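Side-chain contacts in anthranilate-CoA ligase (Stigmatella aurantiaca, PDB 4WV3), which belongs to the AMP-binding ANL superfamily, pairing a large AMP-binding region with a small C-terminal domain, and is modelled with a ligand in its pocket: residues C170-S175 against S376-F381; G181-P186 against C319-H324. One frame throughout, in Å; residues are numbered along the deposited sequence.

Contact 1 of 2, residues C170-S175 against S376-F381; sequences CSLNYS and SYWHNF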
ATOM      1  N   CYS A 170      12.857 -12.936  -3.028  1.00 12.10           N
ATOM      2  CA  CYS A 170      11.725 -13.684  -3.567  1.00 13.20           C
ATOM      3  C   CYS A 170      10.706 -12.780  -4.256  1.00 14.62           C
ATOM      4  O   CYS A 170       9.809 -13.262  -4.948  1.00 11.91           O
ATOM      5  CB  CYS A 170      11.040 -14.507  -2.472  1.00 14.18           C
ATOM      6  SG  CYS A 170      10.191 -13.539  -1.208  1.00  9.51           S
ATOM      7  N   SER A 171      10.844 -11.472  -4.069  1.00 12.19           N
ATOM      8  CA  SER A 171       9.929 -10.524  -4.700  1.00 14.01           C
ATOM      9  C   SER A 171      10.581  -9.179  -5.004  1.00 14.61           C
ATOM     10  O   SER A 171      11.567  -8.794  -4.376  1.00 13.23           O
ATOM     11  CB  SER A 171       8.680 -10.319  -3.839  1.00 12.32           C
ATOM     12  OG  SER A 171       8.996  -9.675  -2.617  1.00 12.82           O
ATOM     13  N   LEU A 172      10.013  -8.472  -5.975  1.00 13.64           N
ATOM     14  CA  LEU A 172      10.499  -7.155  -6.365  1.00 10.51           C
ATOM     15  C   LEU A 172       9.321  -6.223  -6.633  1.00 12.66           C
ATOM     16  O   LEU A 172       8.569  -6.415  -7.589  1.00 12.79           O
ATOM     17  CB  LEU A 172      11.385  -7.262  -7.607  1.00 10.14           C
ATOM     18  CG  LEU A 172      11.924  -5.953  -8.188  1.00 12.10           C
ATOM     19  CD1 LEU A 172      12.739  -5.202  -7.149  1.00 12.73           C
ATOM     20  CD2 LEU A 172      12.757  -6.226  -9.431  1.00 11.23           C
ATOM     21  N   ASN A 173       9.161  -5.218  -5.779  1.00 13.40           N
ATOM     22  CA  ASN A 173       8.063  -4.266  -5.916  1.00 13.39           C
ATOM     23  C   ASN A 173       8.535  -2.891  -6.363  1.00 12.77           C
ATOM     24  O   ASN A 173       9.410  -2.290  -5.740  1.00 13.24           O
ATOM     25  CB  ASN A 173       7.284  -4.152  -4.604  1.00 13.30           C
ATOM     26  CG  ASN A 173       6.499  -5.405  -4.285  1.00 16.91           C
ATOM     27  OD1 ASN A 173       5.340  -5.540  -4.679  1.00 23.67           O
ATOM     28  ND2 ASN A 173       7.127  -6.330  -3.569  1.00 10.07           N
ATOM     29  N   TYR A 174       7.948  -2.397  -7.447  1.00 19.06           N
ATOM     30  CA  TYR A 174       8.306  -1.089  -7.981  1.00 17.74           C
ATOM     31  C   TYR A 174       7.421   0.016  -7.416  1.00 15.93           C
ATOM     32  O   TYR A 174       6.285   0.204  -7.850  1.00 16.34           O
ATOM     33  CB  TYR A 174       8.260  -1.097  -9.510  1.00 13.29           C
ATOM     34  CG  TYR A 174       9.471  -1.746 -10.138  1.00 16.07           C
ATOM     35  CD1 TYR A 174      10.583  -0.991 -10.485  1.00 15.47           C
ATOM     36  CD2 TYR A 174       9.509  -3.115 -10.370  1.00 14.05           C
ATOM     37  CE1 TYR A 174      11.695  -1.577 -11.055  1.00 18.60           C
ATOM     38  CE2 TYR A 174      10.619  -3.712 -10.940  1.00 14.59           C
ATOM     39  CZ  TYR A 174      11.709  -2.937 -11.280  1.00 19.12           C
ATOM     40  OH  TYR A 174      12.817  -3.522 -11.848  1.00 15.18           O
ATOM     41  N   SER A 175       7.959   0.741  -6.440  1.00 20.73           N
ATOM     42  CA  SER A 175       7.242   1.831  -5.796  1.00 26.26           C
ATOM     43  C   SER A 175       7.347   3.108  -6.620  1.00 36.07           C
ATOM     44  O   SER A 175       8.448   3.558  -6.938  1.00 40.85           O
ATOM     45  CB  SER A 175       7.801   2.069  -4.391  1.00 24.90           C
ATOM     46  OG  SER A 175       7.154   3.159  -3.758  1.00 25.49           O
ATOM     47  N   SER A 376      18.847  -2.957  -0.026  1.00 12.34           N
ATOM     48  CA  SER A 376      19.088  -1.843  -0.933  1.00 11.87           C
ATOM     49  C   SER A 376      18.020  -1.843  -2.020  1.00 15.00           C
ATOM     50  O   SER A 376      17.240  -2.788  -2.128  1.00 13.43           O
ATOM     51  CB  SER A 376      20.475  -1.947  -1.571  1.00 13.91           C
ATOM     52  OG  SER A 376      20.570  -3.084  -2.410  1.00  9.78           O
ATOM     53  N   TYR A 377      17.983  -0.780  -2.819  1.00 10.18           N
ATOM     54  CA  TYR A 377      17.079  -0.727  -3.961  1.00 10.24           C
ATOM     55  C   TYR A 377      17.631  -1.572  -5.099  1.00 10.78           C
ATOM     56  O   TYR A 377      18.779  -2.015  -5.055  1.00 10.25           O
ATOM     57  CB  TYR A 377      16.888   0.711  -4.450  1.00  8.43           C
ATOM     58  CG  TYR A 377      16.095   1.593  -3.515  1.00 13.59           C
ATOM     59  CD1 TYR A 377      14.739   1.374  -3.307  1.00 10.76           C
ATOM     60  CD2 TYR A 377      16.697   2.654  -2.853  1.00 14.23           C
ATOM     61  CE1 TYR A 377      14.009   2.181  -2.457  1.00 11.36           C
ATOM     62  CE2 TYR A 377      15.974   3.467  -2.000  1.00 17.97           C
ATOM     63  CZ  TYR A 377      14.630   3.226  -1.806  1.00 13.11           C
ATOM     64  OH  TYR A 377      13.906   4.034  -0.959  1.00 11.27           O
ATOM     65  N   TRP A 378      16.809  -1.791  -6.118  1.00 12.88           N
ATOM     66  CA  TRP A 378      17.260  -2.472  -7.324  1.00 16.73           C
ATOM     67  C   TRP A 378      17.595  -1.447  -8.403  1.00 17.84           C
ATOM     68  O   TRP A 378      16.733  -0.680  -8.835  1.00 17.43           O
ATOM     69  CB  TRP A 378      16.201  -3.458  -7.823  1.00 16.14           C
ATOM     70  CG  TRP A 378      16.625  -4.223  -9.041  1.00 21.14           C
ATOM     71  CD1 TRP A 378      16.108  -4.115 -10.299  1.00 13.27           C
ATOM     72  CD2 TRP A 378      17.667  -5.205  -9.119  1.00 25.36           C
ATOM     73  NE1 TRP A 378      16.757  -4.974 -11.153  1.00 12.69           N
ATOM     74  CE2 TRP A 378      17.718  -5.654 -10.454  1.00 21.15           C
ATOM     75  CE3 TRP A 378      18.558  -5.750  -8.190  1.00 24.10           C
ATOM     76  CZ2 TRP A 378      18.626  -6.621 -10.882  1.00 18.79           C
ATOM     77  CZ3 TRP A 378      19.458  -6.711  -8.616  1.00 18.97           C
ATOM     78  CH2 TRP A 378      19.486  -7.137  -9.950  1.00 19.54           C
ATOM     79  N   HIS A 379      18.859  -1.438  -8.819  1.00 12.92           N
ATOM     80  CA  HIS A 379      19.359  -0.508  -9.831  1.00 17.21           C
ATOM     81  C   HIS A 379      19.206   0.960  -9.441  1.00 15.62           C
ATOM     82  O   HIS A 379      18.835   1.795 -10.264  1.00 23.14           O
ATOM     83  CB  HIS A 379      18.717  -0.778 -11.194  1.00 15.58           C
ATOM     84  CG  HIS A 379      19.167  -2.056 -11.829  1.00 14.32           C
ATOM     85  ND1 HIS A 379      18.546  -2.602 -12.931  1.00 12.70           N
ATOM     86  CD2 HIS A 379      20.183  -2.895 -11.515  1.00 13.19           C
ATOM     87  CE1 HIS A 379      19.158  -3.723 -13.268  1.00 16.64           C
ATOM     88  NE2 HIS A 379      20.155  -3.923 -12.425  1.00 16.32           N
ATOM     89  N   ASN A 380      19.498   1.268  -8.182  1.00 12.20           N
ATOM     90  CA  ASN A 380      19.573   2.653  -7.736  1.00 15.94           C
ATOM     91  C   ASN A 380      20.617   2.820  -6.638  1.00 17.55           C
ATOM     92  O   ASN A 380      20.284   3.023  -5.470  1.00 15.96           O
ATOM     93  CB  ASN A 380      18.209   3.162  -7.274  1.00 13.65           C
ATOM     94  CG  ASN A 380      17.948   4.589  -7.712  1.00 28.19           C
ATOM     95  OD1 ASN A 380      16.870   4.911  -8.212  1.00 30.60           O
ATOM     96  ND2 ASN A 380      18.944   5.452  -7.539  1.00 30.10           N
ATOM     97  N   PHE A 381      21.881   2.728  -7.041  1.00 14.76           N
ATOM     98  CA  PHE A 381      23.026   2.775  -6.136  1.00  9.69           C
ATOM     99  C   PHE A 381      23.013   4.004  -5.231  1.00 12.15           C
ATOM    100  O   PHE A 381      23.180   3.890  -4.018  1.00 14.74           O
ATOM    101  CB  PHE A 381      24.318   2.728  -6.961  1.00 16.59           C
ATOM    102  CG  PHE A 381      25.577   2.837  -6.149  1.00 11.41           C
ATOM    103  CD1 PHE A 381      26.127   1.719  -5.547  1.00  9.97           C
ATOM    104  CD2 PHE A 381      26.229   4.053  -6.017  1.00 11.02           C
ATOM    105  CE1 PHE A 381      27.294   1.815  -4.809  1.00 14.80           C
ATOM    106  CE2 PHE A 381      27.394   4.155  -5.282  1.00 13.29           C
ATOM    107  CZ  PHE A 381      27.928   3.034  -4.679  1.00 15.12           C
TER
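Leu172, in the strand 170-175, and Trp378, in a loop without regular structure, bring the two backbones closest, yet their CA atoms stay 8.3 Å apart, and only side chains bridge the gap. Leu172 and Trp378 meet at about a right angle, each with CG anti to its own nitrogen (chi1 177° and -178°), an extended setting that sends both groups into the space between. Leu172 CD1 rests 3.9 Å from Trp378 CB, while Leu172 CD2 comes obliquely to the indole at 4.1 Å from Trp378 CD1. The branched leucine thus covers the stem and the start of the ring. Tyr174 reaches the same indole with its hydroxyl, OH lying 3.7 Å from Trp378 CD1. This is a van der Waals contact, for the polar ends hydrogen-bond to Asp105: Tyr174 OH to its carboxylate, Trp378 NE1 to its backbone oxygen. Tyrosine suits this half-buried place, its side chain packing on Val88 and Cys106 behind the bonded hydroxyl; tryptophan offers a broad apolar surface and a single N-H. His379, in a left-handed backbone conformation, folds back so that its NE2 lies over one face of the indole, offset toward the rim, while ND1 bonds to the Asp105 carboxylate. The site lies where helix 96-105 ends, beside strand 86-89, whose Ile86 and Val88 also pack on Leu172; the loop leads through Asn380, the N-cap, into helix 381-387.

Contact 2 of 2, residues G181-P186 against C319-H324; sequences GPKGIP and CTENFH. With 3UK (5'-O-[(S)-[(2-aminobenzoyl)oxy](hydroxy)phosphoryl]adenosine), chain C.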
ATOM      1  N   GLY A 181      12.024   7.620 -12.148  1.00 43.34           N
ATOM      2  CA  GLY A 181      10.719   7.012 -11.973  1.00 41.76           C
ATOM      3  C   GLY A 181      10.630   6.166 -10.719  1.00 35.57           C
ATOM      4  O   GLY A 181      11.026   6.602  -9.639  1.00 33.41           O
ATOM      5  N   PRO A 182      10.108   4.940 -10.858  1.00 26.34           N
ATOM      6  CA  PRO A 182       9.916   4.032  -9.725  1.00 35.63           C
ATOM      7  C   PRO A 182      11.205   3.325  -9.314  1.00 36.57           C
ATOM      8  O   PRO A 182      12.066   3.050 -10.151  1.00 32.85           O
ATOM      9  CB  PRO A 182       8.900   3.022 -10.264  1.00 23.50           C
ATOM     10  CG  PRO A 182       9.176   2.977 -11.726  1.00 26.69           C
ATOM     11  CD  PRO A 182       9.627   4.358 -12.124  1.00 25.72           C
ATOM     12  N   LYS A 183      11.333   3.047  -8.021  1.00 27.13           N
ATOM     13  CA  LYS A 183      12.482   2.323  -7.500  1.00 25.73           C
ATOM     14  C   LYS A 183      12.100   0.871  -7.248  1.00 19.43           C
ATOM     15  O   LYS A 183      11.042   0.591  -6.685  1.00 19.93           O
ATOM     16  CB  LYS A 183      12.972   2.959  -6.200  1.00 27.51           C
ATOM     17  CG  LYS A 183      13.293   4.441  -6.310  1.00 34.29           C
ATOM     18  CD  LYS A 183      13.485   5.067  -4.937  1.00 31.77           C
ATOM     19  CE  LYS A 183      12.277   4.820  -4.045  1.00 30.39           C
ATOM     20  NZ  LYS A 183      11.004   5.268  -4.675  1.00 35.40           N
ATOM     21  N   GLY A 184      12.961  -0.048  -7.669  1.00 20.03           N
ATOM     22  CA  GLY A 184      12.742  -1.460  -7.418  1.00 17.27           C
ATOM     23  C   GLY A 184      13.115  -1.827  -5.995  1.00 11.29           C
ATOM     24  O   GLY A 184      14.234  -1.567  -5.551  1.00 11.61           O
ATOM     25  N   ILE A 185      12.177  -2.431  -5.275  1.00 16.25           N
ATOM     26  CA  ILE A 185      12.406  -2.814  -3.887  1.00 13.12           C
ATOM     27  C   ILE A 185      12.324  -4.327  -3.707  1.00 13.92           C
ATOM     28  O   ILE A 185      11.237  -4.906  -3.749  1.00 12.54           O
ATOM     29  CB  ILE A 185      11.410  -2.115  -2.944  1.00 11.75           C
ATOM     30  CG1 ILE A 185      11.574  -0.598  -3.045  1.00  9.61           C
ATOM     31  CG2 ILE A 185      11.606  -2.589  -1.509  1.00 10.12           C
ATOM     32  CD1 ILE A 185      10.578   0.186  -2.229  1.00  8.28           C
ATOM     33  N   PRO A 186      13.484  -4.974  -3.523  1.00 14.27           N
ATOM     34  CA  PRO A 186      13.566  -6.423  -3.326  1.00 12.98           C
ATOM     35  C   PRO A 186      13.404  -6.825  -1.861  1.00 15.68           C
ATOM     36  O   PRO A 186      13.987  -6.198  -0.976  1.00 20.89           O
ATOM     37  CB  PRO A 186      14.979  -6.754  -3.811  1.00 10.61           C
ATOM     38  CG  PRO A 186      15.762  -5.523  -3.511  1.00 11.09           C
ATOM     39  CD  PRO A 186      14.816  -4.357  -3.659  1.00 10.74           C
ATOM     40  N   CYS A 319       5.811   1.072   4.779  1.00 15.12           N
ATOM     41  CA  CYS A 319       6.417   1.437   3.507  1.00 17.08           C
ATOM     42  C   CYS A 319       6.874   0.177   2.792  1.00 19.09           C
ATOM     43  O   CYS A 319       7.040  -0.872   3.415  1.00 18.95           O
ATOM     44  CB  CYS A 319       7.585   2.406   3.708  1.00 14.61           C
ATOM     45  SG  CYS A 319       8.981   1.737   4.637  1.00 13.63           S
ATOM     46  N   THR A 320       7.067   0.280   1.483  1.00 16.34           N
ATOM     47  CA  THR A 320       7.446  -0.874   0.680  1.00 15.81           C
ATOM     48  C   THR A 320       8.859  -1.340   1.030  1.00 15.72           C
ATOM     49  O   THR A 320       9.175  -2.526   0.926  1.00 16.51           O
ATOM     50  CB  THR A 320       7.328  -0.569  -0.825  1.00 16.47           C
ATOM     51  OG1 THR A 320       6.038  -0.006  -1.095  1.00 16.81           O
ATOM     52  CG2 THR A 320       7.504  -1.836  -1.651  1.00 12.54           C
ATOM     53  N   GLU A 321       9.698  -0.405   1.466  1.00 14.52           N
ATOM     54  CA  GLU A 321      11.059  -0.731   1.886  1.00 13.18           C
ATOM     55  C   GLU A 321      11.063  -1.640   3.114  1.00 13.43           C
ATOM     56  O   GLU A 321      11.982  -2.439   3.301  1.00 12.36           O
ATOM     57  CB  GLU A 321      11.863   0.541   2.172  1.00 13.98           C
ATOM     58  CG  GLU A 321      12.205   1.371   0.940  1.00 12.43           C
ATOM     59  CD  GLU A 321      11.079   2.296   0.513  1.00 17.36           C
ATOM     60  OE1 GLU A 321       9.978   2.217   1.100  1.00 16.31           O
ATOM     61  OE2 GLU A 321      11.298   3.106  -0.412  1.00 16.73           O
ATOM     62  N   ASN A 322      10.036  -1.510   3.948  1.00 14.36           N
ATOM     63  CA  ASN A 322       9.898  -2.337   5.142  1.00 15.71           C
ATOM     64  C   ASN A 322       8.857  -3.431   4.927  1.00 11.98           C
ATOM     65  O   ASN A 322       8.587  -4.234   5.820  1.00 15.76           O
ATOM     66  CB  ASN A 322       9.503  -1.474   6.342  1.00 13.80           C
ATOM     67  CG  ASN A 322       9.592  -2.225   7.657  1.00 18.38           C
ATOM     68  OD1 ASN A 322      10.594  -2.879   7.941  1.00 14.15           O
ATOM     69  ND2 ASN A 322       8.534  -2.151   8.456  1.00 15.02           N
ATOM     70  N   PHE A 323       8.261  -3.448   3.740  1.00 14.18           N
ATOM     71  CA  PHE A 323       7.229  -4.427   3.422  1.00 13.38           C
ATOM     72  C   PHE A 323       5.876  -4.005   3.985  1.00 11.82           C
ATOM     73  O   PHE A 323       4.903  -3.861   3.245  1.00 15.51           O
ATOM     74  CB  PHE A 323       7.616  -5.807   3.958  1.00  9.41           C
ATOM     75  CG  PHE A 323       6.840  -6.937   3.342  1.00  9.85           C
ATOM     76  CD1 PHE A 323       7.156  -7.402   2.077  1.00 11.01           C
ATOM     77  CD2 PHE A 323       5.794  -7.531   4.028  1.00 11.99           C
ATOM     78  CE1 PHE A 323       6.444  -8.440   1.507  1.00 11.21           C
ATOM     79  CE2 PHE A 323       5.078  -8.570   3.465  1.00 14.17           C
ATOM     80  CZ  PHE A 323       5.403  -9.025   2.201  1.00 10.99           C
ATOM     81  N   HIS A 324       5.818  -3.809   5.299  1.00 12.29           N
ATOM     82  CA  HIS A 324       4.577  -3.403   5.958  1.00 11.52           C
ATOM     83  C   HIS A 324       4.737  -2.471   7.161  1.00 11.10           C
ATOM     84  O   HIS A 324       5.792  -1.871   7.365  1.00 16.00           O
ATOM     85  CB  HIS A 324       3.783  -4.653   6.345  1.00 12.55           C
ATOM     86  CG  HIS A 324       2.306  -4.513   6.136  1.00 15.67           C
ATOM     87  ND1 HIS A 324       1.440  -4.156   7.146  1.00 13.54           N
ATOM     88  CD2 HIS A 324       1.545  -4.672   5.027  1.00 12.31           C
ATOM     89  CE1 HIS A 324       0.209  -4.105   6.672  1.00 13.22           C
ATOM     90  NE2 HIS A 324       0.244  -4.415   5.389  1.00 12.39           N
TER
HETATM   91  C10 3UK C 601       3.231   7.123   3.740  1.00 15.41           C
HETATM   92  C15 3UK C 601       1.703   6.941   5.701  1.00 14.30           C
HETATM   93  C17 3UK C 601       0.924   8.417   7.369  1.00 16.80           C
HETATM   94  C21 3UK C 601       4.546   7.393   4.418  1.00 16.10           C
HETATM   95  C26 3UK C 601       2.460   1.090   2.955  1.00 15.05           C
HETATM   96  C28 3UK C 601       1.185   0.330   4.858  1.00 16.55           C
HETATM   97  O01 3UK C 601       2.132   3.066   1.606  1.00 18.22           O
HETATM   98  C02 3UK C 601       2.925   2.229   1.974  1.00 17.11           C
HETATM   99  O03 3UK C 601       4.139   2.040   1.257  1.00 21.84           O
HETATM  100  P04 3UK C 601       4.607   3.075   0.144  1.00 17.89           P
HETATM  101  O05 3UK C 601       5.946   2.567  -0.479  1.00 26.99           O
HETATM  102  O06 3UK C 601       4.866   4.539   0.750  1.00 11.48           O
HETATM  103  C07 3UK C 601       5.189   4.685   2.141  1.00 10.92           C
HETATM  104  C08 3UK C 601       4.928   6.110   2.536  1.00  9.51           C
HETATM  105  O09 3UK C 601       3.504   6.353   2.577  1.00 16.06           O
HETATM  106  N11 3UK C 601       2.355   6.403   4.607  1.00 15.39           N
HETATM  107  C12 3UK C 601       2.019   5.083   4.487  1.00 14.80           C
HETATM  108  N13 3UK C 601       1.159   4.770   5.496  1.00 14.71           N
HETATM  109  C14 3UK C 601       0.947   5.904   6.263  1.00 14.12           C
HETATM  110  N16 3UK C 601       1.677   8.177   6.265  1.00 13.53           N
HETATM  111  N18 3UK C 601       0.186   7.479   7.948  1.00 19.80           N
HETATM  112  C19 3UK C 601       0.157   6.233   7.451  1.00 16.53           C
HETATM  113  N20 3UK C 601      -0.636   5.234   8.077  1.00 15.28           N
HETATM  114  O22 3UK C 601       5.017   8.676   4.052  1.00 13.20           O
HETATM  115  C23 3UK C 601       5.435   6.367   3.896  1.00 11.91           C
HETATM  116  O24 3UK C 601       6.786   6.869   3.840  1.00 18.26           O
HETATM  117  O25 3UK C 601       3.562   3.146  -0.956  1.00 14.46           O
HETATM  118  C27 3UK C 601       1.591   1.366   3.982  1.00 15.38           C
HETATM  119  C29 3UK C 601       1.680  -1.006   4.678  1.00 15.17           C
HETATM  120  C30 3UK C 601       2.552  -1.282   3.653  1.00 15.68           C
HETATM  121  C31 3UK C 601       2.957  -0.247   2.773  1.00 16.48           C
HETATM  122  N32 3UK C 601       3.884  -0.540   1.681  1.00 18.68           N
HETATM  123  O   HOH W   1      10.243   6.144  -1.505  1.00 21.41           O
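Ile185 lays its CD1 methyl over the flat of the Glu321 carboxylate, 3.5 Å from Glu321 CD, whereas the ring of His324 carries 3UK atom C29 on one face, 3.6 Å above its centre. At the histidine's rim NE2 hydrogen-bonds to Phe222 O, which helps fix the ring's rotation, and Phe230 meets it edge-to-face. Thr320 works in two directions. With OG1 beside its backbone nitrogen (chi1 -50°), the hydroxyl and the amide N-H grip one phosphate oxygen together: 3UK O05 is 2.6 Å from Thr320 OG1 and 3.2 Å from Thr320 N. The methyl, CG2, turns instead to Ile185 CD1 at 3.7 Å; threonine thus unites a hydroxyl for the phosphate with a methyl for packing. Beta-branched isoleucine suits a strand and presents CG2 and CD1 to the loop. Glu321, bent at chi2, bonds through OE2 to Tyr377 OH; Lys183 NZ stays 4.8 Å from Glu321 OE2, and a water bonded weakly to both lies between. The sequences fit two ANL signatures, the Ser/Thr- and Gly-rich loop ending in Pro-Lys-Gly and the Thr-Glu pair. Strand 183-188, paired with strand 169-175, here abuts the loop that joins strands 313-318 and 325-328 of the large mixed sheet.

Overall arrangement
Each contact uses one strand of an antiparallel pair, 169-175 in contact 1 and 183-188 in contact 2, and their centres lie about 6 Å apart. A probable hydrogen bond from Ile185 N to Asn173 O joins the two strands, and another from Trp378 N to Gly184 O ties the loop 376-381 to strand 183-188; contact 2 is nested within the chain loop that contact 1 closes. Each is partly buried, contact 2 nearer the middle of the chain. Contact 1 is apolar and aromatic, its polar rims satisfied by Asp105; its pocket residue, Ser175, takes no part in the packing. Contact 2 combines isoleucine packing with a carboxylate held by Tyr377 and a ligand-binding threonine.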